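Phosphoinositol-specific phospholipase C (Pseudomonas sp., PDB 5FYP) probably cleaves the phosphodiester bond of phosphoinositide lipids, releasing the inositol phosphate head group from diacylglycerol with the help of a bound calcium ion. Local coordinates at residues L47-W52 against W66-N71; F51-D56 against L118-G123. All blocks are in the same frame, centred on the assembly; numbering follows the deposited sequence.

Contact 1: L47-W52 against W66-N71; sequences LELDFW and WFVRHN. With CA (calcium ion), chain I.
One face of the Trp52 indole carries the guanidinium of Arg69, which lies flat on it with the planes 24° apart. This stacked cation-pi pair puts CZ of Arg69 4.0 Å from the centroid of the five-membered ring of Trp52. The frame is a short antiparallel ladder at the edge of a mixed sheet in a TIM-barrel-type phospholipase fold. At the ring edge Trp52 NE1 donates to Arg69 O over 2.9 Å, and the carbonyl is met from above its plane. The other flat pair is T-shaped: the edge of Phe51 points at the face of Trp66, with the planes at 81°. Phe51 CD2 comes within 3.5 Å of Trp66 CD1. Trp52 and Phe67 form the hydrogen-bonded pair: Trp52 N gives to Phe67 O at 2.9 Å, and Phe67 N returns to Trp52 O at 2.8 Å. Arg69 CG sits between backbone N and carbonyl carbon (chi1 66°), and the extended chain beyond it carries the guanidinium across the indole. Gly79 O, Pro72 O and Gln54 O also bind this guanidinium. An alanine in place of Trp52 would probably leave Arg69 O without its indole donor and the guanidinium without its stacking surface, held by carbonyls alone. Farther back, Glu48 OE2 and Asp50 OD1 bind calcium. Tyr29 holds Asp50 OD2, which also accepts from a calcium-bound water at 2.7 Å.

Contact 2: F51-D56 against L118-G123; sequences FWDQRD and LDKKQG. With CA (calcium ion), chain I.
Backbone bonds join Phe51 to the neighbouring strand in parallel register with Lys120. Strands 46-52 and 114-120 are adjacent in the sheet of a TIM-barrel-type fold, and the loops after them meet near the calcium site. Phe51 N donates to Asp119 O at 3.0 Å, and Lys121 N donates to Phe51 O at 3.0 Å. CH-pi contacts come next. Lys121 CB stands over the six-membered ring of Trp52, 3.4 Å from its centroid and 13° off the normal. Lys120 CA approaches a face of Phe51, while CB and CG pass close to Phe51 CZ. At the ring's edge lies Leu118. The side chain of Gln122 ties the loops that follow the two strands. It extends past the indole edge, and its OE1 takes the N-H of Gln54 at 2.9 Å in the carbonyl plane and, more weakly, that of Asp53. Ionic contacts complete the set. Lys120 NZ forms a salt bridge with Asp53 OD1 at 3.0 Å, its hydrogen bond weak. A bend at the end of the lysine chain (chi4 -38°) brings NZ to the carbonyls of Gln122 and Gly123 as well. Arg131 pairs with Asp53 OD2. Asp119 OD2 binds calcium at 2.4 Å and is met by Lys121 NZ at 3.0 Å from above the carboxylate plane. The same ammonium donates to a calcium-bound water, so it is likely to steady both ligand and water.

How the contacts relate
The two contacts lie side by side in one mixed sheet, their centres about 6 Å apart. Both use strand 46-52, which has strand 67-68 antiparallel on one flank and strand 114-120 parallel on the other. Along the chain, 47-52 and 51-56 overlap at Phe51 and Trp52; 66-71 follows soon after, and 118-123 comes much later, after helix 94-107. The sheet also joins them through Leu49 O and Asp119 N, a probable hydrogen bond. Glu48 and Asp50 in contact 1 and Asp119 in contact 2 bind the same calcium ion. Neighbouring strands thus bring together these three ligands, distant in sequence. Asn27, the fourth protein ligand, comes from just beyond strand 20-25.

Contact 1: L47-W52 against W66-N71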
loop_
_atom_site.group_PDB
_atom_site.type_symbol
_atom_site.label_atom_id
_atom_site.label_comp_id
_atom_site.label_asym_id
_atom_site.label_seq_id
_atom_site.Cartn_x
_atom_site.Cartn_y
_atom_site.Cartn_z
ATOM N N LEU A 47 -4.880 2.116 4.432
ATOM C CA LEU A 47 -4.775 1.300 5.663
ATOM C C LEU A 47 -3.505 0.493 5.638
ATOM O O LEU A 47 -2.734 0.562 4.682
ATOM C CB LEU A 47 -5.996 0.341 5.784
ATOM C CG LEU A 47 -7.352 0.969 6.183
ATOM C CD1 LEU A 47 -7.934 2.084 5.377
ATOM C CD2 LEU A 47 -8.340 -0.153 6.358
ATOM N N GLU A 48 -3.227 -0.240 6.717
ATOM C CA GLU A 48 -1.960 -0.975 6.852
ATOM C C GLU A 48 -2.191 -2.243 7.657
ATOM O O GLU A 48 -2.893 -2.222 8.662
ATOM C CB GLU A 48 -0.884 -0.124 7.525
ATOM C CG GLU A 48 0.468 -0.808 7.659
ATOM C CD GLU A 48 1.589 0.113 8.085
ATOM O OE1 GLU A 48 1.302 1.223 8.567
ATOM O OE2 GLU A 48 2.775 -0.304 7.945
ATOM N N LEU A 49 -1.532 -3.313 7.222
ATOM C CA LEU A 49 -1.500 -4.598 7.895
ATOM C C LEU A 49 -0.067 -5.072 7.986
ATOM O O LEU A 49 0.603 -5.169 6.961
ATOM C CB LEU A 49 -2.341 -5.644 7.133
ATOM C CG LEU A 49 -3.832 -5.387 7.142
ATOM C CD1 LEU A 49 -4.548 -6.101 6.025
ATOM C CD2 LEU A 49 -4.428 -5.747 8.502
ATOM N N ASP A 50 0.386 -5.450 9.194
ATOM C CA ASP A 50 1.677 -6.117 9.364
ATOM C C ASP A 50 1.426 -7.617 9.389
ATOM O O ASP A 50 0.601 -8.088 10.198
ATOM C CB ASP A 50 2.341 -5.720 10.688
ATOM C CG ASP A 50 2.827 -4.278 10.730
ATOM O OD1 ASP A 50 2.828 -3.599 9.705
ATOM O OD2 ASP A 50 3.210 -3.836 11.844
ATOM N N PHE A 51 2.135 -8.373 8.536
ATOM C CA PHE A 51 1.797 -9.791 8.424
ATOM C C PHE A 51 3.010 -10.688 8.543
ATOM O O PHE A 51 4.096 -10.417 8.018
ATOM C CB PHE A 51 0.950 -10.068 7.170
ATOM C CG PHE A 51 1.681 -9.984 5.852
ATOM C CD1 PHE A 51 1.929 -8.776 5.199
ATOM C CD2 PHE A 51 2.064 -11.151 5.198
ATOM C CE1 PHE A 51 2.549 -8.736 3.963
ATOM C CE2 PHE A 51 2.659 -11.116 3.955
ATOM C CZ PHE A 51 2.912 -9.918 3.340
ATOM N N TRP A 52 2.780 -11.774 9.267
ATOM C CA TRP A 52 3.807 -12.739 9.706
ATOM C C TRP A 52 3.476 -14.099 9.155
ATOM O O TRP A 52 2.307 -14.514 9.089
ATOM C CB TRP A 52 3.832 -12.793 11.242
ATOM C CG TRP A 52 4.240 -11.503 11.896
ATOM C CD1 TRP A 52 3.482 -10.393 12.088
ATOM C CD2 TRP A 52 5.542 -11.183 12.392
ATOM N NE1 TRP A 52 4.240 -9.406 12.661
ATOM C CE2 TRP A 52 5.504 -9.864 12.866
ATOM C CE3 TRP A 52 6.738 -11.888 12.472
ATOM C CZ2 TRP A 52 6.624 -9.227 13.396
ATOM C CZ3 TRP A 52 7.850 -11.258 12.999
ATOM C CH2 TRP A 52 7.784 -9.939 13.448
ATOM N N TRP A 66 -1.459 -16.282 6.695
ATOM C CA TRP A 66 -0.520 -15.424 7.423
ATOM C C TRP A 66 -1.247 -14.830 8.630
ATOM O O TRP A 66 -2.463 -14.669 8.601
ATOM C CB TRP A 66 0.037 -14.291 6.551
ATOM C CG TRP A 66 0.976 -14.744 5.430
ATOM C CD1 TRP A 66 2.341 -14.674 5.472
ATOM C CD2 TRP A 66 0.636 -15.257 4.128
ATOM N NE1 TRP A 66 2.859 -15.102 4.287
ATOM C CE2 TRP A 66 1.845 -15.466 3.441
ATOM C CE3 TRP A 66 -0.566 -15.571 3.490
ATOM C CZ2 TRP A 66 1.878 -15.969 2.157
ATOM C CZ3 TRP A 66 -0.526 -16.078 2.199
ATOM C CH2 TRP A 66 0.680 -16.277 1.561
ATOM N N PHE A 67 -0.466 -14.474 9.657
ATOM C CA PHE A 67 -0.967 -13.840 10.875
ATOM C C PHE A 67 -0.844 -12.328 10.749
ATOM O O PHE A 67 0.017 -11.834 10.003
ATOM C CB PHE A 67 -0.143 -14.267 12.071
ATOM C CG PHE A 67 -0.199 -15.724 12.381
ATOM C CD1 PHE A 67 0.699 -16.614 11.785
ATOM C CD2 PHE A 67 -1.110 -16.235 13.296
ATOM C CE1 PHE A 67 0.676 -17.964 12.094
ATOM C CE2 PHE A 67 -1.148 -17.579 13.611
ATOM C CZ PHE A 67 -0.250 -18.440 13.027
ATOM N N VAL A 68 -1.633 -11.593 11.536
ATOM C CA VAL A 68 -1.516 -10.134 11.611
ATOM C C VAL A 68 -1.310 -9.746 13.071
ATOM O O VAL A 68 -2.170 -9.989 13.922
ATOM C CB VAL A 68 -2.718 -9.419 10.992
ATOM C CG1 VAL A 68 -2.718 -7.932 11.303
ATOM C CG2 VAL A 68 -2.764 -9.654 9.489
ATOM N N ARG A 69 -0.168 -9.100 13.319
ATOM C CA ARG A 69 0.220 -8.604 14.644
ATOM C C ARG A 69 1.416 -7.684 14.474
ATOM O O ARG A 69 2.069 -7.698 13.411
ATOM C CB ARG A 69 0.590 -9.740 15.595
ATOM C CG ARG A 69 1.843 -10.499 15.182
ATOM C CD ARG A 69 2.209 -11.541 16.224
ATOM N NE ARG A 69 3.432 -12.266 15.852
ATOM C CZ ARG A 69 3.476 -13.262 14.989
ATOM N NH1 ARG A 69 2.362 -13.770 14.474
ATOM N NH2 ARG A 69 4.669 -13.766 14.619
ATOM N N HIS A 70 1.750 -6.960 15.535
ATOM C CA HIS A 70 2.884 -6.064 15.482
ATOM C C HIS A 70 4.217 -6.739 15.825
ATOM O O HIS A 70 5.192 -6.584 15.094
ATOM C CB HIS A 70 2.652 -4.876 16.399
ATOM C CG HIS A 70 3.695 -3.802 16.289
ATOM N ND1 HIS A 70 4.544 -3.485 17.311
ATOM C CD2 HIS A 70 4.080 -3.038 15.250
ATOM C CE1 HIS A 70 5.358 -2.516 16.939
ATOM N NE2 HIS A 70 5.107 -2.236 15.686
ATOM N N ASN A 71 4.245 -7.447 16.937
ATOM C CA ASN A 71 5.504 -7.957 17.461
ATOM C C ASN A 71 5.814 -9.381 17.024
ATOM O O ASN A 71 4.925 -10.092 16.621
ATOM C CB ASN A 71 5.490 -7.868 18.977
ATOM C CG ASN A 71 5.339 -6.436 19.467
ATOM O OD1 ASN A 71 4.431 -6.125 20.215
ATOM N ND2 ASN A 71 6.176 -5.541 18.958
HETATM CA CA CA I . 3.833 -1.512 9.718
HETATM O O HOH W 1 5.234 -2.039 11.619
HETATM O O HOH W 2 5.262 0.387 10.075
#

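Contact 2: F51-D56 against L118-G123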
loop_
_atom_site.group_PDB
_atom_site.type_symbol
_atom_site.label_atom_id
_atom_site.label_comp_id
_atom_site.label_asym_id
_atom_site.label_seq_id
_atom_site.Cartn_x
_atom_site.Cartn_y
_atom_site.Cartn_z
ATOM N N PHE A 51 2.135 -8.373 8.536
ATOM C CA PHE A 51 1.797 -9.791 8.424
ATOM C C PHE A 51 3.010 -10.688 8.543
ATOM O O PHE A 51 4.096 -10.417 8.018
ATOM C CB PHE A 51 0.950 -10.068 7.170
ATOM C CG PHE A 51 1.681 -9.984 5.852
ATOM C CD1 PHE A 51 1.929 -8.776 5.199
ATOM C CD2 PHE A 51 2.064 -11.151 5.198
ATOM C CE1 PHE A 51 2.549 -8.736 3.963
ATOM C CE2 PHE A 51 2.659 -11.116 3.955
ATOM C CZ PHE A 51 2.912 -9.918 3.340
ATOM N N TRP A 52 2.780 -11.774 9.267
ATOM C CA TRP A 52 3.807 -12.739 9.706
ATOM C C TRP A 52 3.476 -14.099 9.155
ATOM O O TRP A 52 2.307 -14.514 9.089
ATOM C CB TRP A 52 3.832 -12.793 11.242
ATOM C CG TRP A 52 4.240 -11.503 11.896
ATOM C CD1 TRP A 52 3.482 -10.393 12.088
ATOM C CD2 TRP A 52 5.542 -11.183 12.392
ATOM N NE1 TRP A 52 4.240 -9.406 12.661
ATOM C CE2 TRP A 52 5.504 -9.864 12.866
ATOM C CE3 TRP A 52 6.738 -11.888 12.472
ATOM C CZ2 TRP A 52 6.624 -9.227 13.396
ATOM C CZ3 TRP A 52 7.850 -11.258 12.999
ATOM C CH2 TRP A 52 7.784 -9.939 13.448
ATOM N N ASP A 53 4.515 -14.838 8.781
ATOM C CA ASP A 53 4.341 -16.226 8.366
ATOM C C ASP A 53 4.041 -17.152 9.544
ATOM O O ASP A 53 3.285 -18.109 9.440
ATOM C CB ASP A 53 5.616 -16.717 7.674
ATOM C CG ASP A 53 5.738 -16.214 6.250
ATOM O OD1 ASP A 53 5.575 -14.996 6.016
ATOM O OD2 ASP A 53 5.915 -17.062 5.341
ATOM N N GLN A 54 4.711 -16.889 10.667
ATOM C CA GLN A 54 4.705 -17.795 11.824
ATOM C C GLN A 54 3.881 -17.193 12.975
ATOM O O GLN A 54 3.654 -15.989 13.027
ATOM C CB GLN A 54 6.140 -18.041 12.307
ATOM C CG GLN A 54 7.138 -18.513 11.289
ATOM C CD GLN A 54 6.865 -19.900 10.842
ATOM O OE1 GLN A 54 6.166 -20.669 11.514
ATOM N NE2 GLN A 54 7.356 -20.223 9.670
ATOM N N ARG A 55 3.460 -18.045 13.903
ATOM C CA ARG A 55 2.710 -17.614 15.096
ATOM C C ARG A 55 3.599 -16.831 16.032
ATOM O O ARG A 55 3.151 -15.888 16.684
ATOM C CB ARG A 55 2.129 -18.847 15.798
ATOM C CG ARG A 55 1.272 -18.537 17.028
ATOM C CD ARG A 55 0.663 -19.796 17.634
ATOM N NE ARG A 55 -0.384 -20.318 16.750
ATOM C CZ ARG A 55 -1.610 -19.786 16.534
ATOM N NH1 ARG A 55 -2.030 -18.666 17.158
ATOM N NH2 ARG A 55 -2.450 -20.395 15.676
ATOM N N ASP A 56 4.852 -17.226 16.104
ATOM C CA ASP A 56 5.903 -16.450 16.732
ATOM C C ASP A 56 7.013 -16.253 15.713
ATOM O O ASP A 56 6.709 -16.142 14.563
ATOM C CB ASP A 56 6.338 -17.054 18.086
ATOM C CG ASP A 56 6.883 -18.471 17.988
ATOM O OD1 ASP A 56 7.207 -18.935 16.867
ATOM O OD2 ASP A 56 6.952 -19.111 19.056
ATOM N N LEU A 118 0.701 -3.587 2.880
ATOM C CA LEU A 118 0.938 -4.920 3.411
ATOM C C LEU A 118 2.410 -4.987 3.790
ATOM O O LEU A 118 3.275 -5.154 2.925
ATOM C CB LEU A 118 0.518 -5.970 2.397
ATOM C CG LEU A 118 -0.929 -5.830 1.898
ATOM C CD1 LEU A 118 -1.205 -6.860 0.822
ATOM C CD2 LEU A 118 -1.936 -5.923 3.011
ATOM N N ASP A 119 2.673 -4.811 5.083
ATOM C CA ASP A 119 4.020 -4.688 5.615
ATOM C C ASP A 119 4.465 -6.079 6.093
ATOM O O ASP A 119 4.051 -6.582 7.129
ATOM C CB ASP A 119 4.036 -3.666 6.737
ATOM C CG ASP A 119 5.412 -3.267 7.210
ATOM O OD1 ASP A 119 6.400 -3.676 6.556
ATOM O OD2 ASP A 119 5.480 -2.515 8.240
ATOM N N LYS A 120 5.242 -6.740 5.225
ATOM C CA LYS A 120 5.649 -8.106 5.423
ATOM C C LYS A 120 6.785 -8.166 6.446
ATOM O O LYS A 120 7.750 -7.445 6.318
ATOM C CB LYS A 120 6.119 -8.707 4.099
ATOM C CG LYS A 120 6.331 -10.209 4.183
ATOM C CD LYS A 120 6.709 -10.843 2.854
ATOM C CE LYS A 120 6.409 -12.300 2.732
ATOM N NZ LYS A 120 6.637 -13.125 3.933
ATOM N N LYS A 121 6.669 -9.072 7.421
ATOM C CA LYS A 121 7.601 -9.100 8.560
ATOM C C LYS A 121 8.602 -10.245 8.564
ATOM O O LYS A 121 9.578 -10.179 9.305
ATOM C CB LYS A 121 6.817 -9.056 9.869
ATOM C CG LYS A 121 6.035 -7.755 10.039
ATOM C CD LYS A 121 6.916 -6.529 10.172
ATOM C CE LYS A 121 6.122 -5.247 10.245
ATOM N NZ LYS A 121 7.002 -4.054 10.332
ATOM N N GLN A 122 8.397 -11.269 7.735
ATOM C CA GLN A 122 9.317 -12.410 7.610
ATOM C C GLN A 122 9.596 -12.623 6.119
ATOM O O GLN A 122 9.080 -11.919 5.259
ATOM C CB GLN A 122 8.738 -13.645 8.292
ATOM C CG GLN A 122 8.636 -13.438 9.794
ATOM C CD GLN A 122 8.015 -14.571 10.541
ATOM O OE1 GLN A 122 6.884 -14.957 10.281
ATOM N NE2 GLN A 122 8.724 -15.047 11.553
ATOM N N GLY A 123 10.457 -13.592 5.815
ATOM C CA GLY A 123 10.777 -13.903 4.430
ATOM C C GLY A 123 9.724 -14.715 3.720
ATOM O O GLY A 123 8.725 -15.116 4.329
HETATM CA CA CA I . 3.833 -1.512 9.718
HETATM O O HOH W 3 5.715 -12.389 6.621
HETATM O O HOH W 4 5.537 -15.625 3.069
HETATM O O HOH W 1 5.234 -2.039 11.619
HETATM O O HOH W 2 5.262 0.387 10.075
#